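Local coordinates for pirin family protein (Acinetobacter baumannii, PDB 6D0P), which probably acts as a metal-dependent quercetin 2,3-dioxygenase of the pirin family, a bicupin predicted to use one iron ion per subunit, at residues W18-P24 with P49-S53; Y31-Q36 with E258-G264; G105-E109 with F286-M290; Y143-E147 with G175-T179. One frame throughout, in Å; residues are numbered along the deposited sequence. Where two conformers were deposited one is given.

The four contacts are spread through a two-cupin chain, with centres 22 to 26 Å apart. Contacts 1 and 4 reach the same seven-stranded antiparallel sheet at its two ends: strand 17-19 is outermost on one side and strand 145-146 on the other. Contact 2 crosses contact 1 along the chain, helix 31-34 following strand 23-30, and brings a segment of the C-terminal cupin range onto the N-terminal one. Contact 3 lays the C-terminal tail along metal-binding strand 106-112. Contact 4, nested within the loops of contacts 2 and 3, touches contact 3 at Val106 CG2 and Tyr143 OH, 4.2 Å apart. The two long-range closures, contacts 2 and 3, thus return late sequence to the N-terminal cupin.

Contact 1 (W18-P24 with P49-S53); sequences WVGDGFP and PYNFS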
loop_
_atom_site.group_PDB
_atom_site.type_symbol
_atom_site.label_atom_id
_atom_site.label_comp_id
_atom_site.label_asym_id
_atom_site.label_seq_id
_atom_site.Cartn_x
_atom_site.Cartn_y
_atom_site.Cartn_z
ATOM N N TRP A 18 -5.400 15.327 -5.347
ATOM C CA TRP A 18 -6.665 14.656 -5.192
ATOM C C TRP A 18 -6.819 13.515 -6.192
ATOM O O TRP A 18 -6.522 13.687 -7.390
ATOM C CB TRP A 18 -7.814 15.658 -5.368
ATOM C CG TRP A 18 -8.015 16.572 -4.204
ATOM C CD1 TRP A 18 -7.443 17.793 -3.989
ATOM C CD2 TRP A 18 -8.847 16.312 -3.064
ATOM N NE1 TRP A 18 -7.884 18.321 -2.804
ATOM C CE2 TRP A 18 -8.735 17.428 -2.207
ATOM C CE3 TRP A 18 -9.677 15.252 -2.685
ATOM C CZ2 TRP A 18 -9.422 17.510 -0.989
ATOM C CZ3 TRP A 18 -10.367 15.348 -1.488
ATOM C CH2 TRP A 18 -10.240 16.458 -0.661
ATOM N N VAL A 19 -7.253 12.376 -5.657
ATOM C CA VAL A 19 -7.729 11.264 -6.450
ATOM C C VAL A 19 -9.253 11.309 -6.278
ATOM O O VAL A 19 -9.780 11.071 -5.177
ATOM C CB VAL A 19 -7.089 9.932 -6.015
ATOM C CG1 VAL A 19 -7.709 8.749 -6.741
ATOM C CG2 VAL A 19 -5.583 9.956 -6.226
ATOM N N GLY A 20 -9.951 11.719 -7.334
ATOM C CA GLY A 20 -11.359 11.957 -7.223
ATOM C C GLY A 20 -11.619 13.095 -6.248
ATOM O O GLY A 20 -10.750 13.946 -6.036
ATOM N N ASP A 21 -12.810 13.150 -5.676
ATOM C CA ASP A 21 -13.103 14.189 -4.711
ATOM C C ASP A 21 -13.125 13.584 -3.297
ATOM O O ASP A 21 -13.524 14.264 -2.353
ATOM C CB ASP A 21 -14.402 14.938 -5.040
ATOM C CG ASP A 21 -15.636 14.062 -5.118
ATOM O OD1 ASP A 21 -15.494 12.814 -5.001
ATOM O OD2 ASP A 21 -16.730 14.627 -5.300
ATOM N N GLY A 22 -12.638 12.353 -3.128
ATOM C CA GLY A 22 -12.673 11.714 -1.806
ATOM C C GLY A 22 -11.304 11.272 -1.281
ATOM O O GLY A 22 -11.229 10.806 -0.134
ATOM N N PHE A 23 -10.226 11.366 -2.072
ATOM C CA PHE A 23 -8.921 10.879 -1.587
ATOM C C PHE A 23 -7.845 11.963 -1.731
ATOM O O PHE A 23 -7.238 12.068 -2.767
ATOM C CB PHE A 23 -8.506 9.605 -2.330
ATOM C CG PHE A 23 -9.515 8.490 -2.232
ATOM C CD1 PHE A 23 -9.541 7.642 -1.142
ATOM C CD2 PHE A 23 -10.448 8.296 -3.231
ATOM C CE1 PHE A 23 -10.482 6.621 -1.057
ATOM C CE2 PHE A 23 -11.390 7.283 -3.144
ATOM C CZ PHE A 23 -11.416 6.456 -2.049
ATOM N N PRO A 24 -7.619 12.749 -0.676
ATOM C CA PRO A 24 -6.582 13.773 -0.652
ATOM C C PRO A 24 -5.293 13.080 -0.220
ATOM O O PRO A 24 -5.135 12.808 0.964
ATOM C CB PRO A 24 -7.082 14.795 0.361
ATOM C CG PRO A 24 -7.886 13.994 1.342
ATOM C CD PRO A 24 -8.407 12.786 0.572
ATOM N N PRO A 49 -4.760 12.281 7.629
ATOM C CA PRO A 49 -6.065 12.636 8.248
ATOM C C PRO A 49 -6.657 13.918 7.652
ATOM O O PRO A 49 -6.007 14.971 7.660
ATOM C CB PRO A 49 -5.767 12.773 9.743
ATOM C CG PRO A 49 -4.623 11.808 9.947
ATOM C CD PRO A 49 -3.791 11.927 8.687
ATOM N N TYR A 50 -7.861 13.788 7.117
ATOM C CA TYR A 50 -8.550 14.892 6.459
ATOM C C TYR A 50 -10.022 14.861 6.870
ATOM O O TYR A 50 -10.678 13.822 6.808
ATOM C CB TYR A 50 -8.396 14.773 4.937
ATOM C CG TYR A 50 -8.938 15.937 4.157
ATOM C CD1 TYR A 50 -10.291 16.057 3.881
ATOM C CD2 TYR A 50 -8.090 16.926 3.677
ATOM C CE1 TYR A 50 -10.789 17.129 3.151
ATOM C CE2 TYR A 50 -8.574 17.997 2.941
ATOM C CZ TYR A 50 -9.923 18.093 2.677
ATOM O OH TYR A 50 -10.385 19.139 1.940
ATOM N N ASN A 51 -10.544 16.007 7.270
ATOM C CA ASN A 51 -11.905 16.068 7.763
ATOM C C ASN A 51 -12.935 16.178 6.626
ATOM O O ASN A 51 -12.899 17.114 5.831
ATOM C CB ASN A 51 -12.116 17.267 8.686
ATOM C CG ASN A 51 -13.508 17.239 9.275
ATOM O OD1 ASN A 51 -13.895 16.242 9.863
ATOM N ND2 ASN A 51 -14.276 18.300 9.080
ATOM N N PHE A 52 -13.880 15.247 6.611
ATOM C CA PHE A 52 -15.006 15.327 5.704
ATOM C C PHE A 52 -16.279 15.495 6.532
ATOM O O PHE A 52 -16.600 14.631 7.333
ATOM C CB PHE A 52 -15.138 14.076 4.844
ATOM C CG PHE A 52 -14.092 13.972 3.776
ATOM C CD1 PHE A 52 -14.244 14.661 2.582
ATOM C CD2 PHE A 52 -12.949 13.213 3.970
ATOM C CE1 PHE A 52 -13.273 14.589 1.599
ATOM C CE2 PHE A 52 -11.978 13.143 2.979
ATOM C CZ PHE A 52 -12.152 13.825 1.795
ATOM N N SER A 53 -16.979 16.608 6.354
ATOM C CA SER A 53 -18.222 16.793 7.044
ATOM C C SER A 53 -19.280 15.894 6.379
ATOM O O SER A 53 -19.062 15.371 5.249
ATOM C CB SER A 53 -18.629 18.243 7.025
ATOM O OG SER A 53 -18.815 18.678 5.691
#
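Tyr50 meets both Trp18 and Pro24 across this contact, which joins the hairpin of strands 17-19 and 23-30 to the end of strand 41-52. Its CG lies anti to the backbone N (chi1 -174°), which carries the ring toward the hairpin. Pro24 CG sits over one face of that ring, 4.0 Å from the Tyr50 centroid and 28° off the normal, a CH-pi contact. The indole of Trp18 brings its six-membered ring edge against the face of Tyr50 in a T-shaped pair, with centroids 5.3 Å apart and planes at 86°. The nearest approach in this pair is Trp18 CZ2 to Tyr50 OH, 3.5 Å, with the hydroxyl oxygen at the indole edge.

Two residues on, Phe52 directs its ring to the same patch. Its leading atom CZ approaches Trp18 CZ3 at 4.0 Å and Pro24 CD at 4.1 Å, both at the ring edge. The turn also reaches Phe52: Gly22 O is 3.7 Å from Phe52 CZ, while that carbonyl is hydrogen-bonded to His112 NE2. His112 also meets Phe52 in an edge-to-face ring pair.

The segments are therefore joined by aromatic and apolar contacts, without direct hydrogen bonds between them. With 215 Å² buried in total, they are held by van der Waals packing, with the T-shaped and CH-pi pairs giving it direction, Pro24 and Phe52 lying buried while Trp18 remains exposed.

Contact 2 (Y31-Q36 with E258-G264); sequences YDRLGQ and EPIEGYG
Gln36 reaches Glu258 with its side-chain amide, making the hydrogen bond that links these segments. NE2 donates to Glu258 O over 2.8 Å, nearly straight at 164°. The acceptor lies in the amide plane of Gln36, whereas the donor stands above the carbonyl plane of Glu258, displaced from the lone-pair directions. A bend at chi2 (-72°) folds the glutamine chain so that its amide also passes alongside Ile260: Gln36 CD is 3.7 Å from Ile260 CD1, the two side chains running past each other in opposite senses.

Ile260 divides its branches between two partners. While CG1 and CD1 line the glutamine, CG2 turns to Tyr31 and comes 4.0 Å from Tyr31 CD1. The tyrosine has CG between its backbone N and carbonyl carbon (chi1 69°), a conformation that directs the ring toward strand 261-263. There Tyr31 OH lies 3.5 Å from Gly262 CA, the phenol oxygen resting against the strand backbone.

The contact is at the surface, burying 292 Å² in total. Helix 31-34 lies against the hairpin of strands 261-263 and 266-268, and at Gly35 the backbone leaves helical angles with positive phi. Val267 of the partner strand touches both Tyr31 and Ile260, and helix 271-282 packs against Tyr263.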
loop_
_atom_site.group_PDB
_atom_site.type_symbol
_atom_site.label_atom_id
_atom_site.label_comp_id
_atom_site.label_asym_id
_atom_site.label_seq_id
_atom_site.Cartn_x
_atom_site.Cartn_y
_atom_site.Cartn_z
ATOM N N TYR A 31 6.634 4.120 -9.222
ATOM C CA TYR A 31 7.508 3.368 -10.136
ATOM C C TYR A 31 7.989 4.290 -11.266
ATOM O O TYR A 31 9.000 4.026 -11.895
ATOM C CB TYR A 31 6.769 2.178 -10.757
ATOM C CG TYR A 31 5.679 2.538 -11.725
ATOM C CD1 TYR A 31 5.957 2.719 -13.072
ATOM C CD2 TYR A 31 4.371 2.685 -11.308
ATOM C CE1 TYR A 31 4.967 3.081 -13.971
ATOM C CE2 TYR A 31 3.363 3.009 -12.196
ATOM C CZ TYR A 31 3.665 3.227 -13.531
ATOM O OH TYR A 31 2.673 3.554 -14.410
ATOM N N ASP A 32 7.230 5.344 -11.509
ATOM C CA ASP A 32 7.512 6.265 -12.597
ATOM C C ASP A 32 8.749 7.106 -12.267
ATOM O O ASP A 32 9.387 7.599 -13.164
ATOM C CB ASP A 32 6.321 7.189 -12.875
ATOM C CG ASP A 32 6.389 7.838 -14.247
ATOM O OD1 ASP A 32 6.524 7.091 -15.244
ATOM O OD2 ASP A 32 6.322 9.083 -14.311
ATOM N N ARG A 33 9.067 7.244 -10.982
ATOM C CA ARG A 33 10.233 8.017 -10.538
ATOM C C ARG A 33 11.339 7.074 -10.064
ATOM O O ARG A 33 12.487 7.300 -10.389
ATOM C CB ARG A 33 9.863 8.978 -9.400
ATOM C CG ARG A 33 8.746 9.953 -9.756
ATOM C CD ARG A 33 8.559 11.064 -8.737
ATOM N NE ARG A 33 8.226 10.607 -7.387
ATOM C CZ ARG A 33 6.989 10.426 -6.932
ATOM N NH1 ARG A 33 5.953 10.579 -7.742
ATOM N NH2 ARG A 33 6.792 10.119 -5.659
ATOM N N LEU A 34 11.023 6.008 -9.333
ATOM C CA LEU A 34 12.157 5.153 -8.787
ATOM C C LEU A 34 12.277 3.784 -9.473
ATOM O O LEU A 34 13.234 3.071 -9.226
ATOM C CB LEU A 34 11.964 5.014 -7.278
ATOM C CG LEU A 34 12.206 6.310 -6.501
ATOM C CD1 LEU A 34 11.744 6.189 -5.053
ATOM C CD2 LEU A 34 13.678 6.690 -6.565
ATOM N N GLY A 35 11.276 3.375 -10.234
ATOM C CA GLY A 35 11.326 2.151 -11.052
ATOM C C GLY A 35 11.608 0.838 -10.326
ATOM O O GLY A 35 10.889 0.428 -9.409
ATOM N N GLN A 36 12.642 0.132 -10.829
ATOM C CA GLN A 36 13.065 -1.186 -10.361
ATOM C C GLN A 36 13.592 -1.154 -8.914
ATOM O O GLN A 36 13.566 -2.188 -8.223
ATOM C CB GLN A 36 14.153 -1.749 -11.268
ATOM C CG GLN A 36 13.696 -1.973 -12.704
ATOM C CD GLN A 36 12.746 -3.139 -12.855
ATOM O OE1 GLN A 36 12.451 -3.860 -11.900
ATOM N NE2 GLN A 36 12.275 -3.344 -14.080
ATOM N N GLU A 258 12.093 -7.987 -13.635
ATOM C CA GLU A 258 11.352 -8.079 -14.893
ATOM C C GLU A 258 11.060 -6.645 -15.338
ATOM O O GLU A 258 10.971 -5.737 -14.504
ATOM C CB GLU A 258 10.061 -8.891 -14.709
ATOM C CG GLU A 258 10.308 -10.382 -14.600
ATOM C CD GLU A 258 9.055 -11.215 -14.387
ATOM O OE1 GLU A 258 8.152 -10.744 -13.692
ATOM O OE2 GLU A 258 8.969 -12.304 -14.985
ATOM N N PRO A 259 10.909 -6.429 -16.636
ATOM C CA PRO A 259 10.642 -5.080 -17.121
ATOM C C PRO A 259 9.332 -4.478 -16.587
ATOM O O PRO A 259 8.383 -5.200 -16.317
ATOM C CB PRO A 259 10.534 -5.205 -18.651
ATOM C CG PRO A 259 11.087 -6.567 -18.969
ATOM C CD PRO A 259 10.829 -7.396 -17.730
ATOM N N ILE A 260 9.306 -3.161 -16.447
ATOM C CA ILE A 260 8.107 -2.469 -16.031
ATOM C C ILE A 260 7.683 -1.502 -17.142
ATOM O O ILE A 260 8.435 -0.627 -17.522
ATOM C CB ILE A 260 8.310 -1.680 -14.735
ATOM C CG1 ILE A 260 8.759 -2.572 -13.578
ATOM C CG2 ILE A 260 7.051 -0.905 -14.398
ATOM C CD1 ILE A 260 9.296 -1.805 -12.405
ATOM N N GLU A 261 6.481 -1.695 -17.662
ATOM C CA GLU A 261 5.917 -0.775 -18.638
ATOM C C GLU A 261 4.550 -0.352 -18.094
ATOM O O GLU A 261 3.606 -1.174 -18.042
ATOM C CB GLU A 261 5.829 -1.417 -20.023
ATOM C CG GLU A 261 7.156 -1.951 -20.541
ATOM C CD GLU A 261 8.106 -0.919 -21.123
ATOM O OE1 GLU A 261 7.624 0.133 -21.585
ATOM O OE2 GLU A 261 9.331 -1.180 -21.126
ATOM N N GLY A 262 4.461 0.898 -17.638
ATOM C CA GLY A 262 3.237 1.395 -17.042
ATOM C C GLY A 262 2.618 2.528 -17.828
ATOM O O GLY A 262 3.292 3.260 -18.536
ATOM N N TYR A 263 1.314 2.638 -17.689
ATOM C CA TYR A 263 0.548 3.700 -18.309
ATOM C C TYR A 263 -0.739 3.856 -17.506
ATOM O O TYR A 263 -1.560 2.928 -17.476
ATOM C CB TYR A 263 0.257 3.375 -19.772
ATOM C CG TYR A 263 -0.556 4.420 -20.485
ATOM C CD1 TYR A 263 0.025 5.605 -20.905
ATOM C CD2 TYR A 263 -1.908 4.238 -20.716
ATOM C CE1 TYR A 263 -0.711 6.577 -21.559
ATOM C CE2 TYR A 263 -2.661 5.197 -21.373
ATOM C CZ TYR A 263 -2.060 6.373 -21.791
ATOM O OH TYR A 263 -2.790 7.324 -22.439
ATOM N N GLY A 264 -0.892 4.984 -16.828
ATOM C CA GLY A 264 -2.102 5.224 -16.027
ATOM C C GLY A 264 -2.405 4.123 -15.019
ATOM O O GLY A 264 -1.622 3.862 -14.113
#

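Contact 3 (G105-E109 with F286-M290); sequences GVLHE and FGSIM. With MN (manganese (II) ion), chain G.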
loop_
_atom_site.group_PDB
_atom_site.type_symbol
_atom_site.label_atom_id
_atom_site.label_comp_id
_atom_site.label_asym_id
_atom_site.label_seq_id
_atom_site.Cartn_x
_atom_site.Cartn_y
_atom_site.Cartn_z
ATOM N N GLY A 105 -7.824 -8.007 -15.260
ATOM C CA GLY A 105 -8.561 -6.771 -15.335
ATOM C C GLY A 105 -9.738 -6.672 -14.373
ATOM O O GLY A 105 -10.381 -7.655 -14.035
ATOM N N VAL A 106 -9.972 -5.454 -13.938
ATOM C CA VAL A 106 -11.091 -5.092 -13.114
ATOM C C VAL A 106 -11.485 -3.666 -13.503
ATOM O O VAL A 106 -10.628 -2.845 -13.897
ATOM C CB VAL A 106 -10.751 -5.177 -11.605
ATOM C CG1 VAL A 106 -9.688 -4.168 -11.213
ATOM C CG2 VAL A 106 -11.970 -4.996 -10.719
ATOM N N LEU A 107 -12.775 -3.386 -13.374
ATOM C CA LEU A 107 -13.310 -2.039 -13.518
ATOM C C LEU A 107 -14.071 -1.745 -12.222
ATOM O O LEU A 107 -15.054 -2.463 -11.917
ATOM C CB LEU A 107 -14.226 -1.981 -14.738
ATOM C CG LEU A 107 -14.728 -0.595 -15.109
ATOM C CD1 LEU A 107 -13.607 0.245 -15.697
ATOM C CD2 LEU A 107 -15.884 -0.685 -16.094
ATOM N N HIS A 108 -13.629 -0.747 -11.456
ATOM C CA HIS A 108 -14.251 -0.519 -10.163
ATOM C C HIS A 108 -14.278 0.959 -9.780
ATOM O O HIS A 108 -13.633 1.824 -10.388
ATOM C CB HIS A 108 -13.577 -1.417 -9.114
ATOM C CG HIS A 108 -12.261 -0.953 -8.582
ATOM N ND1 HIS A 108 -11.800 -1.357 -7.346
ATOM C CD2 HIS A 108 -11.347 -0.080 -9.056
ATOM C CE1 HIS A 108 -10.629 -0.773 -7.117
ATOM N NE2 HIS A 108 -10.343 0.013 -8.140
ATOM N N GLU A 109 -15.083 1.210 -8.754
ATOM C CA GLU A 109 -15.202 2.497 -8.137
ATOM C C GLU A 109 -14.849 2.329 -6.652
ATOM O O GLU A 109 -15.025 1.246 -6.087
ATOM C CB GLU A 109 -16.612 3.060 -8.304
ATOM C CG GLU A 109 -17.664 2.198 -7.644
ATOM C CD GLU A 109 -19.099 2.640 -7.873
ATOM O OE1 GLU A 109 -19.931 2.436 -6.948
ATOM O OE2 GLU A 109 -19.378 3.190 -8.964
ATOM N N PHE A 286 -13.849 -3.984 -20.655
ATOM C CA PHE A 286 -13.813 -4.137 -19.176
ATOM C C PHE A 286 -15.241 -4.037 -18.603
ATOM O O PHE A 286 -15.420 -4.216 -17.389
ATOM C CB PHE A 286 -12.890 -3.094 -18.527
ATOM C CG PHE A 286 -11.393 -3.329 -18.598
ATOM C CD1 PHE A 286 -10.717 -3.336 -19.807
ATOM C CD2 PHE A 286 -10.635 -3.423 -17.443
ATOM C CE1 PHE A 286 -9.338 -3.499 -19.859
ATOM C CE2 PHE A 286 -9.258 -3.568 -17.495
ATOM C CZ PHE A 286 -8.605 -3.599 -18.706
ATOM N N GLY A 287 -16.243 -3.699 -19.426
ATOM C CA GLY A 287 -17.664 -3.640 -18.968
ATOM C C GLY A 287 -18.076 -2.270 -18.436
ATOM O O GLY A 287 -17.579 -1.238 -18.888
ATOM N N SER A 288 -19.006 -2.258 -17.475
ATOM C CA SER A 288 -19.505 -0.998 -16.864
ATOM C C SER A 288 -20.149 -1.267 -15.496
ATOM O O SER A 288 -20.598 -2.389 -15.211
ATOM C CB SER A 288 -20.475 -0.298 -17.788
ATOM O OG SER A 288 -21.590 -1.133 -18.073
ATOM N N ILE A 289 -20.210 -0.235 -14.652
ATOM C CA ILE A 289 -20.822 -0.371 -13.332
ATOM C C ILE A 289 -22.202 0.297 -13.338
ATOM O O ILE A 289 -22.315 1.489 -13.615
ATOM C CB ILE A 289 -19.929 0.244 -12.235
ATOM C CG1 ILE A 289 -18.503 -0.311 -12.262
ATOM C CG2 ILE A 289 -20.575 0.053 -10.873
ATOM C CD1 ILE A 289 -17.589 0.339 -11.258
HETATM N N MSE A 290 -23.232 -0.474 -12.985
HETATM C CA MSE A 290 -24.603 0.040 -12.892
HETATM C C MSE A 290 -24.861 0.573 -11.503
HETATM O O MSE A 290 -24.018 0.444 -10.601
HETATM C CB MSE A 290 -25.618 -1.062 -13.187
HETATM C CG MSE A 290 -25.507 -1.561 -14.627
HETATM SE SE MSE A 290 -26.330 -0.249 -15.839
HETATM C CE MSE A 290 -24.647 0.511 -16.531
HETATM MN MN MN G . -8.681 1.539 -8.071
HETATM O O HOH W 1 -22.040 2.907 -9.578
HETATM O O HOH W 2 -7.759 0.279 -6.165
HETATM O O HOH W 3 -7.033 2.913 -7.481
#
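Gly105-Glu109 and the tail Phe286-Ile289 run in nearly the same direction, 22° apart, with Leu107 and Phe286 CA atoms separated by 6.1 Å. Leu107 and Phe286 meet through their CB atoms, 4.2 Å apart, and the phenyl ring then extends back along the first segment. Its CD2 approaches Val106 O at 3.6 Å, placing the carbonyl oxygen at the ring edge and in its plane. Residues 287-290 were modelled in two conformers, and their contacts are those of the one given. In it, Leu107 CD2 lies 3.3 Å from Gly287 O.

Ile289 closes the other end. Its CG1 is anti to the carbonyl carbon (chi1 -54°), and the extended CD1 tip lies against the strand backbone, 3.6 Å from His108 CA. The CG2 branch instead faces the carboxylate of Glu109. A water donates to Glu109 OE2 at 2.7 Å and weakly to Met290 O, forming a bridge around this end; residue 290 is modelled as selenomethionine.

His108 points away from the tail, so the strand has a metal face and a tail-covered face. His108 NE2 binds manganese at 2.3 Å; two waters, His64, His66 and Glu110 complete the coordination of the metal. This three-histidine, one-glutamate set on beta strands is the metal site characteristic of cupins. The same four residues are predicted to bind iron in this protein, whereas manganese occupies the site here, and the C-terminal tail packs behind one of its strands.

Contact 4 (Y143-E147 with G175-T179); sequences YQAIE and GAATT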
loop_
_atom_site.group_PDB
_atom_site.type_symbol
_atom_site.label_atom_id
_atom_site.label_comp_id
_atom_site.label_asym_id
_atom_site.label_seq_id
_atom_site.Cartn_x
_atom_site.Cartn_y
_atom_site.Cartn_z
ATOM N N TYR A 143 -10.451 -10.828 -4.987
ATOM C CA TYR A 143 -10.401 -10.010 -3.785
ATOM C C TYR A 143 -9.934 -10.801 -2.569
ATOM O O TYR A 143 -10.188 -11.988 -2.444
ATOM C CB TYR A 143 -11.797 -9.501 -3.417
ATOM C CG TYR A 143 -12.359 -8.523 -4.409
ATOM C CD1 TYR A 143 -11.968 -7.200 -4.406
ATOM C CD2 TYR A 143 -13.288 -8.922 -5.350
ATOM C CE1 TYR A 143 -12.499 -6.287 -5.301
ATOM C CE2 TYR A 143 -13.814 -8.025 -6.267
ATOM C CZ TYR A 143 -13.415 -6.700 -6.246
ATOM O OH TYR A 143 -13.936 -5.805 -7.135
ATOM N N GLN A 144 -9.280 -10.102 -1.657
ATOM C CA GLN A 144 -8.996 -10.633 -0.343
ATOM C C GLN A 144 -9.463 -9.567 0.648
ATOM O O GLN A 144 -8.759 -8.553 0.865
ATOM C CB GLN A 144 -7.520 -10.947 -0.100
ATOM C CG GLN A 144 -6.971 -12.123 -0.889
ATOM C CD GLN A 144 -5.494 -12.295 -0.616
ATOM O OE1 GLN A 144 -5.106 -12.715 0.478
ATOM N NE2 GLN A 144 -4.664 -11.982 -1.620
ATOM N N ALA A 145 -10.664 -9.764 1.185
ATOM C CA ALA A 145 -11.205 -8.850 2.185
ATOM C C ALA A 145 -10.744 -9.343 3.553
ATOM O O ALA A 145 -11.111 -10.423 3.979
ATOM C CB ALA A 145 -12.716 -8.774 2.100
ATOM N N ILE A 146 -9.913 -8.573 4.212
ATOM C CA ILE A 146 -9.368 -8.988 5.470
ATOM C C ILE A 146 -9.894 -8.079 6.583
ATOM O O ILE A 146 -9.653 -6.895 6.573
ATOM C CB ILE A 146 -7.838 -8.984 5.401
ATOM C CG1 ILE A 146 -7.331 -9.852 4.243
ATOM C CG2 ILE A 146 -7.263 -9.440 6.720
ATOM C CD1 ILE A 146 -5.985 -9.468 3.770
ATOM N N GLU A 147 -10.584 -8.686 7.544
ATOM C CA GLU A 147 -11.133 -7.978 8.693
ATOM C C GLU A 147 -10.023 -7.726 9.715
ATOM O O GLU A 147 -9.080 -8.533 9.875
ATOM C CB GLU A 147 -12.300 -8.776 9.275
ATOM C CG GLU A 147 -13.569 -8.626 8.455
ATOM C CD GLU A 147 -14.730 -9.469 8.943
ATOM O OE1 GLU A 147 -14.843 -10.627 8.496
ATOM O OE2 GLU A 147 -15.525 -8.958 9.759
ATOM N N GLY A 175 1.256 -13.648 7.560
ATOM C CA GLY A 175 0.467 -12.555 7.025
ATOM C C GLY A 175 -0.955 -12.975 6.700
ATOM O O GLY A 175 -1.219 -14.132 6.359
ATOM N N ALA A 176 -1.862 -12.016 6.791
ATOM C CA ALA A 176 -3.263 -12.247 6.563
ATOM C C ALA A 176 -3.550 -12.323 5.057
ATOM O O ALA A 176 -4.456 -13.024 4.640
ATOM C CB ALA A 176 -4.061 -11.145 7.214
ATOM N N ALA A 177 -2.772 -11.624 4.248
ATOM C CA ALA A 177 -2.963 -11.646 2.791
ATOM C C ALA A 177 -1.970 -12.616 2.141
ATOM O O ALA A 177 -0.789 -12.604 2.499
ATOM C CB ALA A 177 -2.764 -10.255 2.214
ATOM N N THR A 178 -2.444 -13.407 1.185
ATOM C CA THR A 178 -1.583 -14.257 0.372
ATOM C C THR A 178 -1.002 -13.399 -0.757
ATOM O O THR A 178 -1.608 -12.389 -1.153
ATOM C CB THR A 178 -2.320 -15.479 -0.197
ATOM O OG1 THR A 178 -3.346 -15.013 -1.068
ATOM C CG2 THR A 178 -2.912 -16.377 0.866
ATOM N N THR A 179 0.136 -13.825 -1.301
ATOM C CA THR A 179 0.877 -13.068 -2.311
ATOM C C THR A 179 1.389 -14.004 -3.425
ATOM O O THR A 179 1.414 -15.228 -3.259
ATOM C CB THR A 179 2.062 -12.323 -1.678
ATOM O OG1 THR A 179 3.018 -13.297 -1.244
ATOM C CG2 THR A 179 1.664 -11.447 -0.511
HETATM O O HOH W 4 -6.546 -13.418 2.632
#
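Gln144 clasps the backbone of Thr178 with its side-chain amide, at the edge of the N-terminal cupin's antiparallel sheet. Strand 145-146 is outermost there, pairing with strand 97-101, and the loop leading into strand 183-190 lies against it. The amide makes a two-point grip on one residue. Thr178 N donates to Gln144 OE1 over 2.8 Å, in the carbonyl plane and on a lone pair, with an angle of 156°. In return Gln144 NE2 donates to Thr178 O at 3.1 Å, almost linear at 176°. These two bonds fix the rotation of the amide, and the chain beyond CG is extended, carrying the amide across to the loop.

The apolar half is close-packed and partly buried. Ile146 spreads its branches over consecutive alanines: CG2 touches Ala176 CB at 3.7 Å, and CD1 touches Ala177 CB at the same distance. With CG1 anti to the carbonyl carbon (chi1 -55°) and CG2 anti to the backbone N, the two branches are set to meet neighbouring methyl groups. Ile151 adds contacts to Ile146 and Ala176, while Trp99 of strand 97-101 touches both Gln144 and Ala177.

Toward solvent the character changes. Thr178 is exposed, and the spacing between the amide and the backbone of Ala176 is bridged by water: Gln144 OE1 and Ala176 O are 4.2 Å apart. A single water donates to both, at 2.7 Å to Gln144 OE1 and 2.9 Å to Ala176 O.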